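Local coordinates for arylamine n-acetyltransferase (Mycobacterium smegmatis, PDB 1W5R), which catalyses the transfer of an acetyl group to arylamines, through a catalytic triad in the wild-type enzyme, at residues 134-139 with 153-158. The protein carries 1 engineered substitution. Sequence-based numbering, arbitrary orientation.
Sequences GGQTLT and RHEPYR
Y157 and R153 each bond to a backbone carbonyl of 134-139, those of Q136 and T139. The Y157 hydroxyl gives its proton to Q136 O, with OH and O 2.7 Å apart. It sits above the carbonyl plane, 50° out of it, while Q136 O lies at the edge of the tyrosine ring. R153 makes the second bond, from NE to T139 O at 2.8 Å. It is nearly straight, with an angle of 164° at the hydrogen, and the acceptor lies in the guanidinium plane. The R153 chain bends at chi3 (-56°), which turns NE back toward this carbonyl.

The main apolar contact is between L138 and Y157. Methyl CD2 of L138 lies over one face of the ring, 3.5 Å from its centroid, in a CH-pi contact. Y157 is therefore held at its hydroxyl by the bond and on one face by the methyl. T139 CB is 3.6 Å from R153 NH2. T139 also lies close to H154, but its exact fit there is doubtful. H154 NE2 lies over one face of the R153 guanidinium, offset toward its rim.

Charged groups tie both segments to the strand 220-225 region. The E155 carboxylate forms a salt bridge with R221, which also donates to the carbonyls of G135 and T137. R153 NH1 pairs with D218.

Within 134-139, a type I beta turn runs from G134 to T137, closed by T137 N to G134 O. In this N-acetyltransferase family region, the buried contact joins the loop between strands 127-129 and 142-143 to the start of strand 157-162. Y157 begins that strand of the eight-stranded antiparallel sheet and touches L168 and A170 of neighbouring strand 165-172. R221, in the five-stranded sheet, and helix 25-38 flank the contact.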
loop_
_atom_site.group_PDB
_atom_site.type_symbol
_atom_site.label_atom_id
_atom_site.label_comp_id
_atom_site.label_asym_id
_atom_site.label_seq_id
_atom_site.Cartn_x
_atom_site.Cartn_y
_atom_site.Cartn_z
ATOM N N GLY A 134 4.113 -15.287 12.967
ATOM C CA GLY A 134 4.436 -14.249 11.974
ATOM C C GLY A 134 3.267 -13.305 11.732
ATOM O O GLY A 134 2.526 -12.964 12.661
ATOM N N GLY A 135 3.077 -12.896 10.480
ATOM C CA GLY A 135 2.033 -11.919 10.159
ATOM C C GLY A 135 0.610 -12.307 10.557
ATOM O O GLY A 135 -0.190 -11.426 10.879
ATOM N N GLN A 136 0.302 -13.611 10.519
ATOM C CA GLN A 136 -1.031 -14.108 10.860
ATOM C C GLN A 136 -1.093 -14.708 12.272
ATOM O O GLN A 136 -2.008 -15.469 12.586
ATOM C CB GLN A 136 -1.519 -15.115 9.800
ATOM C CG GLN A 136 -3.032 -15.378 9.797
ATOM C CD GLN A 136 -3.865 -14.114 9.629
ATOM O OE1 GLN A 136 -4.650 -13.730 10.529
ATOM N NE2 GLN A 136 -3.698 -13.458 8.507
ATOM N N THR A 137 -0.132 -14.355 13.120
ATOM C CA THR A 137 -0.109 -14.918 14.479
ATOM C C THR A 137 -1.306 -14.450 15.304
ATOM O O THR A 137 -1.839 -13.339 15.087
ATOM C CB THR A 137 1.192 -14.557 15.217
ATOM O OG1 THR A 137 1.455 -15.548 16.225
ATOM C CG2 THR A 137 1.142 -13.151 15.826
ATOM N N LEU A 138 -1.723 -15.288 16.249
ATOM C CA LEU A 138 -2.765 -14.895 17.207
ATOM C C LEU A 138 -2.395 -13.628 17.960
ATOM O O LEU A 138 -1.267 -13.483 18.423
ATOM C CB LEU A 138 -3.006 -15.996 18.229
ATOM C CG LEU A 138 -4.017 -17.088 17.885
ATOM C CD1 LEU A 138 -3.939 -18.230 18.879
ATOM C CD2 LEU A 138 -5.438 -16.534 17.865
ATOM N N THR A 139 -3.368 -12.717 18.073
ATOM C CA THR A 139 -3.150 -11.441 18.742
ATOM C C THR A 139 -3.883 -11.350 20.078
ATOM O O THR A 139 -3.866 -10.299 20.741
ATOM C CB THR A 139 -3.559 -10.274 17.834
ATOM O OG1 THR A 139 -4.962 -10.363 17.538
ATOM C CG2 THR A 139 -2.713 -10.292 16.531
ATOM N N ARG A 153 -8.328 -9.746 19.082
ATOM C CA ARG A 153 -8.110 -8.319 18.794
ATOM C C ARG A 153 -8.245 -7.997 17.305
ATOM O O ARG A 153 -8.409 -6.833 16.930
ATOM C CB ARG A 153 -6.740 -7.827 19.289
ATOM C CG ARG A 153 -6.503 -7.897 20.783
ATOM C CD ARG A 153 -5.262 -7.111 21.185
ATOM N NE ARG A 153 -4.053 -7.537 20.472
ATOM C CZ ARG A 153 -3.244 -6.736 19.777
ATOM N NH1 ARG A 153 -3.469 -5.429 19.666
ATOM N NH2 ARG A 153 -2.178 -7.249 19.185
ATOM N N HIS A 154 -8.162 -9.025 16.462
ATOM C CA HIS A 154 -8.246 -8.871 15.014
ATOM C C HIS A 154 -9.351 -9.789 14.491
ATOM O O HIS A 154 -10.521 -9.545 14.813
ATOM C CB HIS A 154 -6.869 -9.096 14.356
ATOM C CG HIS A 154 -5.821 -8.150 14.856
ATOM N ND1 HIS A 154 -5.304 -7.122 14.101
ATOM C CD2 HIS A 154 -5.247 -8.044 16.079
ATOM C CE1 HIS A 154 -4.423 -6.448 14.827
ATOM N NE2 HIS A 154 -4.371 -6.990 16.030
ATOM N N GLU A 155 -9.006 -10.832 13.734
ATOM C CA GLU A 155 -10.005 -11.695 13.079
ATOM C C GLU A 155 -10.471 -12.786 14.031
ATOM O O GLU A 155 -9.781 -13.110 14.999
ATOM C CB GLU A 155 -9.421 -12.394 11.831
ATOM C CG GLU A 155 -8.684 -11.514 10.867
ATOM C CD GLU A 155 -7.197 -11.418 11.172
ATOM O OE1 GLU A 155 -6.787 -11.616 12.335
ATOM O OE2 GLU A 155 -6.443 -11.096 10.242
ATOM N N PRO A 156 -11.642 -13.377 13.750
ATOM C CA PRO A 156 -12.018 -14.591 14.465
ATOM C C PRO A 156 -11.067 -15.765 14.173
ATOM O O PRO A 156 -10.579 -15.913 13.042
ATOM C CB PRO A 156 -13.410 -14.918 13.919
ATOM C CG PRO A 156 -13.869 -13.703 13.205
ATOM C CD PRO A 156 -12.686 -12.911 12.808
ATOM N N TYR A 157 -10.810 -16.572 15.196
ATOM C CA TYR A 157 -10.054 -17.826 15.043
ATOM C C TYR A 157 -10.890 -18.984 15.567
ATOM O O TYR A 157 -11.875 -18.772 16.278
ATOM C CB TYR A 157 -8.712 -17.789 15.795
ATOM C CG TYR A 157 -7.597 -17.012 15.121
ATOM C CD1 TYR A 157 -7.720 -15.645 14.846
ATOM C CD2 TYR A 157 -6.395 -17.644 14.784
ATOM C CE1 TYR A 157 -6.685 -14.923 14.235
ATOM C CE2 TYR A 157 -5.343 -16.929 14.191
ATOM C CZ TYR A 157 -5.504 -15.581 13.911
ATOM O OH TYR A 157 -4.482 -14.868 13.334
ATOM N N ARG A 158 -10.499 -20.209 15.227
ATOM C CA ARG A 158 -11.233 -21.396 15.677
ATOM C C ARG A 158 -10.308 -22.604 15.819
ATOM O O ARG A 158 -9.493 -22.890 14.920
ATOM C CB ARG A 158 -12.367 -21.733 14.700
ATOM C CG ARG A 158 -13.289 -22.841 15.188
ATOM C CD ARG A 158 -14.307 -23.234 14.141
ATOM N NE ARG A 158 -15.223 -24.256 14.649
ATOM C CZ ARG A 158 -15.789 -25.205 13.908
ATOM N NH1 ARG A 158 -15.559 -25.280 12.609
ATOM N NH2 ARG A 158 -16.592 -26.090 14.480
#